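Local coordinates for protein transcriptional regulator, TetR family (PDB 5K7F) that probably represses transcription as a dimeric TetR-type, DNA-binding regulator that controls alternative isovaleryl coenzyme A biosynthesis in Myxococcus xanthus, at residues Y70-D73 against L74-E77; N100-L103 against V104-W108; F164-L167 against G168-W172. All coordinates share one frame; numbering follows the deposited sequence.

Contact 1. Residues Y70-D73 against L74-E77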
loop_
_atom_site.group_PDB
_atom_site.type_symbol
_atom_site.label_atom_id
_atom_site.label_comp_id
_atom_site.label_asym_id
_atom_site.label_seq_id
_atom_site.Cartn_x
_atom_site.Cartn_y
_atom_site.Cartn_z
ATOM N N TYR A 70 4.525 -3.564 18.587
ATOM C CA TYR A 70 4.555 -5.010 18.394
ATOM C C TYR A 70 4.846 -5.324 16.936
ATOM O O TYR A 70 5.649 -6.216 16.632
ATOM C CB TYR A 70 3.227 -5.624 18.831
ATOM C CG TYR A 70 3.133 -7.156 18.670
ATOM C CD1 TYR A 70 4.224 -7.972 18.867
ATOM C CD2 TYR A 70 1.940 -7.762 18.297
ATOM C CE1 TYR A 70 4.145 -9.338 18.700
ATOM C CE2 TYR A 70 1.869 -9.143 18.132
ATOM C CZ TYR A 70 2.957 -9.906 18.329
ATOM O OH TYR A 70 2.904 -11.281 18.164
ATOM N N GLY A 71 4.266 -4.533 16.019
ATOM C CA GLY A 71 4.527 -4.754 14.608
ATOM C C GLY A 71 5.994 -4.571 14.272
ATOM O O GLY A 71 6.566 -5.295 13.446
ATOM N N MET A 72 6.630 -3.577 14.872
ATOM C CA MET A 72 8.060 -3.429 14.582
ATOM C C MET A 72 8.892 -4.525 15.236
ATOM O O MET A 72 9.944 -4.900 14.704
ATOM C CB MET A 72 8.551 -2.069 15.031
ATOM C CG MET A 72 8.043 -0.882 14.159
ATOM S SD MET A 72 8.026 -1.173 12.367
ATOM C CE MET A 72 9.765 -1.462 12.020
ATOM N N ASP A 73 8.477 -5.005 16.409
ATOM C CA ASP A 73 9.091 -6.185 17.016
ATOM C C ASP A 73 8.985 -7.382 16.092
ATOM O O ASP A 73 9.899 -8.220 16.032
ATOM C CB ASP A 73 8.419 -6.522 18.345
ATOM C CG ASP A 73 8.836 -5.625 19.468
ATOM O OD1 ASP A 73 9.812 -4.891 19.320
ATOM O OD2 ASP A 73 8.195 -5.719 20.545
ATOM N N LEU A 74 7.867 -7.496 15.372
ATOM C CA LEU A 74 7.708 -8.615 14.460
ATOM C C LEU A 74 8.656 -8.507 13.273
ATOM O O LEU A 74 9.160 -9.532 12.801
ATOM C CB LEU A 74 6.265 -8.720 13.974
ATOM C CG LEU A 74 5.269 -9.146 15.023
ATOM C CD1 LEU A 74 3.846 -9.216 14.476
ATOM C CD2 LEU A 74 5.722 -10.546 15.622
ATOM N N PHE A 75 8.860 -7.293 12.728
ATOM C CA PHE A 75 9.891 -7.116 11.691
ATOM C C PHE A 75 11.266 -7.612 12.170
ATOM O O PHE A 75 12.002 -8.258 11.416
ATOM C CB PHE A 75 9.940 -5.638 11.217
ATOM C CG PHE A 75 8.975 -5.332 10.068
ATOM C CD1 PHE A 75 9.375 -5.509 8.741
ATOM C CD2 PHE A 75 7.674 -4.877 10.305
ATOM C CE1 PHE A 75 8.536 -5.239 7.705
ATOM C CE2 PHE A 75 6.791 -4.621 9.239
ATOM C CZ PHE A 75 7.230 -4.816 7.939
ATOM N N GLU A 76 11.639 -7.333 13.418
ATOM C CA GLU A 76 12.870 -7.904 13.965
ATOM C C GLU A 76 12.806 -9.431 14.060
ATOM O O GLU A 76 13.715 -10.142 13.620
ATOM C CB GLU A 76 13.145 -7.323 15.356
ATOM C CG GLU A 76 14.317 -7.993 16.068
ATOM C CD GLU A 76 15.660 -7.733 15.393
ATOM O OE1 GLU A 76 15.775 -6.738 14.615
ATOM O OE2 GLU A 76 16.601 -8.515 15.678
ATOM N N GLU A 77 11.745 -9.951 14.666
ATOM C CA GLU A 77 11.689 -11.360 15.014
ATOM C C GLU A 77 11.464 -12.248 13.798
ATOM O O GLU A 77 11.978 -13.378 13.738
ATOM C CB GLU A 77 10.582 -11.551 16.033
ATOM C CG GLU A 77 10.882 -10.785 17.301
ATOM C CD GLU A 77 9.796 -10.925 18.343
ATOM O OE1 GLU A 77 8.809 -11.663 18.092
ATOM O OE2 GLU A 77 9.947 -10.299 19.416
#
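A chi1 of 180° carries the Tyr-70 ring forward along the helix, while Leu-74, its CG lying anti to the carbonyl carbon (chi1 -69°), reaches back across the ring. This is an i to i+4 pairing within the long helix 60-83, which joins the DNA-binding head to the regulatory domain in TetR-type proteins. Leu-74 CD1 sits over one face of the ring, 4.2 Å from its centroid, as a CH-pi contact, while CD2 comes to 3.7 Å from Tyr-70 CE1, on the outer part of the same ring. The phenol OH is hydrogen-bonded to Glu-23 OE2, and the Tyr-70 side chain also packs on Arg-19 and Leu-22 of helix 18-32.

On another side of the same turns, Met-72 SD meets the Phe-75 ring obliquely, a Met-aromatic contact 5.2 Å from SD to the centroid. The outward face is acidic: Asp-73 and Glu-77 turn like charges to within 5.0 Å (OD2 to OE2), a proximity probably eased by salt bridges to Arg-133 and Arg-19 respectively. Four regular backbone bonds hold the frame, from Leu-74 N to Tyr-70 O through to Glu-77 N to Asp-73 O. Gly-71 O, which accepts Phe-75 N, also lies at the edge of the Phe-75 ring, near its plane, 3.4 Å from CD2.

Contact 2. Residues N100-L103 against V104-W108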
loop_
_atom_site.group_PDB
_atom_site.type_symbol
_atom_site.label_atom_id
_atom_site.label_comp_id
_atom_site.label_asym_id
_atom_site.label_seq_id
_atom_site.Cartn_x
_atom_site.Cartn_y
_atom_site.Cartn_z
ATOM N N ASN A 100 9.522 -11.091 4.543
ATOM C CA ASN A 100 8.558 -9.996 4.688
ATOM C C ASN A 100 7.182 -10.376 4.105
ATOM O O ASN A 100 6.139 -10.014 4.651
ATOM C CB ASN A 100 9.125 -8.747 4.019
ATOM C CG ASN A 100 8.541 -7.448 4.518
ATOM O OD1 ASN A 100 9.233 -6.439 4.466
ATOM N ND2 ASN A 100 7.301 -7.448 4.987
ATOM N N ILE A 101 7.155 -11.095 2.981
ATOM C CA ILE A 101 5.879 -11.466 2.391
ATOM C C ILE A 101 5.141 -12.420 3.314
ATOM O O ILE A 101 3.913 -12.351 3.469
ATOM C CB ILE A 101 6.094 -12.080 0.996
ATOM C CG1 ILE A 101 6.519 -11.016 -0.003
ATOM C CG2 ILE A 101 4.798 -12.753 0.464
ATOM C CD1 ILE A 101 7.102 -11.558 -1.288
ATOM N N LEU A 102 5.881 -13.320 3.933
ATOM C CA LEU A 102 5.269 -14.220 4.906
ATOM C C LEU A 102 4.731 -13.435 6.109
ATOM O O LEU A 102 3.605 -13.658 6.557
ATOM C CB LEU A 102 6.268 -15.320 5.322
ATOM C CG LEU A 102 6.783 -16.298 4.223
ATOM C CD1 LEU A 102 7.822 -17.245 4.771
ATOM C CD2 LEU A 102 5.638 -17.011 3.506
ATOM N N LEU A 103 5.511 -12.509 6.659
ATOM C CA LEU A 103 4.994 -11.694 7.761
ATOM C C LEU A 103 3.681 -10.973 7.406
ATOM O O LEU A 103 2.794 -10.820 8.250
ATOM C CB LEU A 103 6.059 -10.679 8.176
ATOM C CG LEU A 103 5.621 -9.591 9.148
ATOM C CD1 LEU A 103 5.248 -10.156 10.466
ATOM C CD2 LEU A 103 6.732 -8.568 9.351
ATOM N N VAL A 104 3.520 -10.570 6.148
ATOM C CA VAL A 104 2.352 -9.830 5.707
ATOM C C VAL A 104 1.144 -10.724 5.544
ATOM O O VAL A 104 0.004 -10.242 5.654
ATOM C CB VAL A 104 2.716 -9.124 4.393
ATOM C CG1 VAL A 104 1.515 -8.752 3.629
ATOM C CG2 VAL A 104 3.532 -7.858 4.708
ATOM N N THR A 105 1.362 -12.030 5.290
ATOM C CA THR A 105 0.289 -12.920 4.866
ATOM C C THR A 105 -0.104 -13.939 5.902
ATOM O O THR A 105 -1.229 -14.450 5.817
ATOM C CB THR A 105 0.636 -13.645 3.552
ATOM O OG1 THR A 105 1.916 -14.264 3.597
ATOM C CG2 THR A 105 0.652 -12.670 2.377
ATOM N N ARG A 106 0.763 -14.225 6.881
ATOM C CA ARG A 106 0.404 -15.200 7.919
ATOM C C ARG A 106 -0.807 -14.708 8.718
ATOM O O ARG A 106 -0.876 -13.553 9.149
ATOM C CB ARG A 106 1.589 -15.457 8.845
ATOM C CG ARG A 106 2.787 -16.178 8.206
ATOM C CD ARG A 106 3.578 -17.037 9.278
ATOM N NE ARG A 106 4.855 -17.527 8.793
ATOM C CZ ARG A 106 5.952 -16.795 8.663
ATOM N NH1 ARG A 106 5.935 -15.490 8.944
ATOM N NH2 ARG A 106 7.046 -17.373 8.213
ATOM N N GLY A 107 -1.782 -15.586 8.917
ATOM C CA GLY A 107 -2.977 -15.184 9.634
ATOM C C GLY A 107 -2.703 -14.491 10.962
ATOM O O GLY A 107 -3.370 -13.512 11.298
ATOM N N TRP A 108 -1.720 -14.987 11.742
ATOM C CA TRP A 108 -1.549 -14.435 13.087
ATOM C C TRP A 108 -0.912 -13.053 13.109
ATOM O O TRP A 108 -1.105 -12.329 14.085
ATOM C CB TRP A 108 -0.750 -15.375 14.004
ATOM C CG TRP A 108 0.662 -15.668 13.644
ATOM C CD1 TRP A 108 1.120 -16.711 12.885
ATOM C CD2 TRP A 108 1.816 -14.912 14.026
ATOM N NE1 TRP A 108 2.493 -16.654 12.777
ATOM C CE2 TRP A 108 2.943 -15.574 13.493
ATOM C CE3 TRP A 108 2.012 -13.766 14.806
ATOM C CZ2 TRP A 108 4.246 -15.105 13.682
ATOM C CZ3 TRP A 108 3.328 -13.301 14.998
ATOM C CH2 TRP A 108 4.411 -13.965 14.427
#
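The C-terminal end of helix 89-105, in the regulatory domain, is where Thr-105 and Arg-106 fold back onto the preceding turn, on Ile-101 and Leu-102. Arg-106 is the first residue to leave helical geometry, yet its N still donates to Leu-102 O at 2.9 Å, nearly in line with the carbonyl. The same oxygen takes Thr-105 N at 3.0 Å, which approaches from above the carbonyl plane, so two amides share one acceptor at the helix end.

Thr-105 carries its hydroxyl between the backbone N and the carbonyl carbon (chi1 51°). From there OG1 reaches back and donates to Ile-101 O at 2.8 Å, an oxygen that otherwise receives only weak amide bonds from Val-104 and Thr-105 within this turn.

Arg-106 lays one face of its guanidinium over the aliphatic start of Leu-102: CB stands 3.4 Å above the plane, toward its rim, and CD1 approaches NH2 at 3.5 Å. An alanine here would keep the backbone bond but lack the guanidinium, and is likely to leave Leu-102 CB and CD1 less shielded.

On the inner side, Val-104 turns CG2 toward the Asn-100 amide, 3.8 Å from ND2. That nitrogen is buried without a polar partner, whereas OD1 of the same amide is hydrogen-bonded to Tyr-137 of helix 125-150. Ile-101 and Val-104 pack against helix 159-171 and Ile-173. The whole is a helix C-terminus in which the i+3 bond from Thr-105 N joins the i+4 bond from Arg-106 N on Leu-102 O, a 3-10-like tightening of the last turn before the chain leaves the alpha-helix.

Contact 3. Residues F164-L167 against G168-W172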
loop_
_atom_site.group_PDB
_atom_site.type_symbol
_atom_site.label_atom_id
_atom_site.label_comp_id
_atom_site.label_asym_id
_atom_site.label_seq_id
_atom_site.Cartn_x
_atom_site.Cartn_y
_atom_site.Cartn_z
ATOM N N PHE A 164 11.831 1.448 -1.403
ATOM C CA PHE A 164 10.397 1.646 -1.366
ATOM C C PHE A 164 9.666 0.910 -2.494
ATOM O O PHE A 164 8.452 0.715 -2.396
ATOM C CB PHE A 164 10.074 3.150 -1.378
ATOM C CG PHE A 164 10.304 3.823 -0.038
ATOM C CD1 PHE A 164 9.483 3.576 1.035
ATOM C CD2 PHE A 164 11.367 4.683 0.138
ATOM C CE1 PHE A 164 9.716 4.177 2.242
ATOM C CE2 PHE A 164 11.587 5.294 1.346
ATOM C CZ PHE A 164 10.769 5.044 2.389
ATOM N N SER A 165 10.347 0.487 -3.548
ATOM C CA SER A 165 9.703 -0.406 -4.518
ATOM C C SER A 165 9.424 -1.748 -3.859
ATOM O O SER A 165 8.294 -2.291 -3.909
ATOM C CB SER A 165 10.593 -0.582 -5.750
ATOM O OG SER A 165 10.697 0.653 -6.470
ATOM N N PHE A 166 10.457 -2.274 -3.221
ATOM C CA PHE A 166 10.380 -3.466 -2.381
ATOM C C PHE A 166 9.246 -3.345 -1.363
ATOM O O PHE A 166 8.404 -4.253 -1.219
ATOM C CB PHE A 166 11.746 -3.611 -1.721
ATOM C CG PHE A 166 11.895 -4.757 -0.723
ATOM C CD1 PHE A 166 11.133 -4.854 0.440
ATOM C CD2 PHE A 166 12.912 -5.640 -0.917
ATOM C CE1 PHE A 166 11.375 -5.917 1.372
ATOM C CE2 PHE A 166 13.154 -6.668 -0.006
ATOM C CZ PHE A 166 12.363 -6.770 1.140
ATOM N N LEU A 167 9.246 -2.257 -0.590
ATOM C CA LEU A 167 8.235 -2.095 0.443
ATOM C C LEU A 167 6.825 -2.017 -0.139
ATOM O O LEU A 167 5.900 -2.656 0.381
ATOM C CB LEU A 167 8.537 -0.856 1.283
ATOM C CG LEU A 167 9.561 -1.040 2.389
ATOM C CD1 LEU A 167 9.859 0.331 3.027
ATOM C CD2 LEU A 167 9.089 -2.064 3.436
ATOM N N GLY A 168 6.610 -1.213 -1.195
ATOM C CA GLY A 168 5.282 -1.148 -1.787
ATOM C C GLY A 168 4.820 -2.502 -2.310
ATOM O O GLY A 168 3.668 -2.896 -2.118
ATOM N N MET A 169 5.669 -3.171 -3.079
ATOM C CA MET A 169 5.300 -4.510 -3.559
ATOM C C MET A 169 4.818 -5.396 -2.430
ATOM O O MET A 169 3.780 -6.074 -2.559
ATOM C CB MET A 169 6.485 -5.195 -4.249
ATOM C CG MET A 169 6.754 -4.764 -5.625
ATOM S SD MET A 169 8.316 -5.463 -6.237
ATOM C CE MET A 169 7.989 -7.176 -6.133
ATOM N N VAL A 170 5.532 -5.388 -1.312
ATOM C CA VAL A 170 5.296 -6.411 -0.287
ATOM C C VAL A 170 4.149 -6.007 0.622
ATOM O O VAL A 170 3.255 -6.812 0.903
ATOM C CB VAL A 170 6.588 -6.663 0.504
ATOM C CG1 VAL A 170 6.334 -7.623 1.628
ATOM C CG2 VAL A 170 7.650 -7.240 -0.446
ATOM N N LEU A 171 4.108 -4.746 1.056
ATOM C CA LEU A 171 3.091 -4.370 2.021
ATOM C C LEU A 171 1.705 -4.330 1.385
ATOM O O LEU A 171 0.704 -4.552 2.081
ATOM C CB LEU A 171 3.452 -3.018 2.653
ATOM C CG LEU A 171 4.778 -3.024 3.421
ATOM C CD1 LEU A 171 5.052 -1.629 3.966
ATOM C CD2 LEU A 171 4.756 -4.038 4.540
ATOM N N TRP A 172 1.608 -4.034 0.080
ATOM C CA TRP A 172 0.311 -3.954 -0.588
ATOM C C TRP A 172 -0.333 -5.325 -0.798
ATOM O O TRP A 172 -1.522 -5.372 -1.146
ATOM C CB TRP A 172 0.436 -3.188 -1.927
ATOM C CG TRP A 172 -0.845 -2.393 -2.252
ATOM C CD1 TRP A 172 -1.300 -1.279 -1.602
ATOM C CD2 TRP A 172 -1.825 -2.693 -3.255
ATOM N NE1 TRP A 172 -2.490 -0.871 -2.137
ATOM C CE2 TRP A 172 -2.831 -1.714 -3.158
ATOM C CE3 TRP A 172 -1.946 -3.684 -4.233
ATOM C CZ2 TRP A 172 -3.942 -1.696 -4.003
ATOM C CZ3 TRP A 172 -3.071 -3.664 -5.070
ATOM C CH2 TRP A 172 -4.043 -2.690 -4.936
#
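Leu-167 and Leu-171 lie side by side and point the same way, one turn apart on helix 159-171. Both have CG anti to the carbonyl carbon and an extended second torsion, and this shared shape makes the two branches run together, with CD2 of Leu-167 4.1 Å from CD1 of Leu-171. Leu-171 also leans on the backbone of its partner: its CG lies 3.3 Å from Leu-167 O, the oxygen that accepts Leu-171 N in an almost straight bond of 2.8 Å (N-H...O angle 170°).

On another side of the helix Phe-166 and Val-170 meet in a looser way. The ring of Phe-166 presents CD1 to Val-170 CG2 at 4.3 Å, at an oblique slant. The methyl is more closely engaged with the main chain, since Val-170 CG2 rests 3.2 Å from Phe-166 O.

Met-169 follows a third direction. Its CB and CG pass along Ser-165 O, with CG 3.4 Å from that oxygen, before chi3 (61°) swings the terminal methyl CE away. Ser-165 turns its own hydroxyl back to Val-161 O, one turn earlier, so its polar group is satisfied within the helix. Gly-168, whose N bonds to Phe-164 O at 2.9 Å, adds no side chain between these rows.

These directions have overlapping neighbours: Phe-166, Met-169, Val-170 and Leu-171 all reach helix 89-105, Phe-166 and Leu-167 also meet helix 125-150, and Met-169 also meets helix 185-196. At the dimer interface, Met-169 packs on Met-169 of the second subunit and Phe-164 stacks on Trp-176 of that subunit, consistent with the pairing of C-terminal helices by which TetR-family proteins dimerise.

How the contacts relate
The three contacts follow in series along the chain, on helices 60-83, 89-105 and 159-171. Their centres form a triangle: contact 2 is about 12 Å from contact 1 and about 13 Å from contact 3, while contacts 1 and 3 stand about 17 Å apart. Asn-100 touches Phe-75 of contact 1 as well as Phe-166 and Val-170 of contact 3. Phe-75 also reaches Leu-171 directly, and Leu-74 meets Leu-103 and Trp-108. The helix that contacts the DNA-binding head is thus packed, through the regulatory core, to the helix at the dimer interface, a layout consistent with the allosteric coupling of TetR-type repressors.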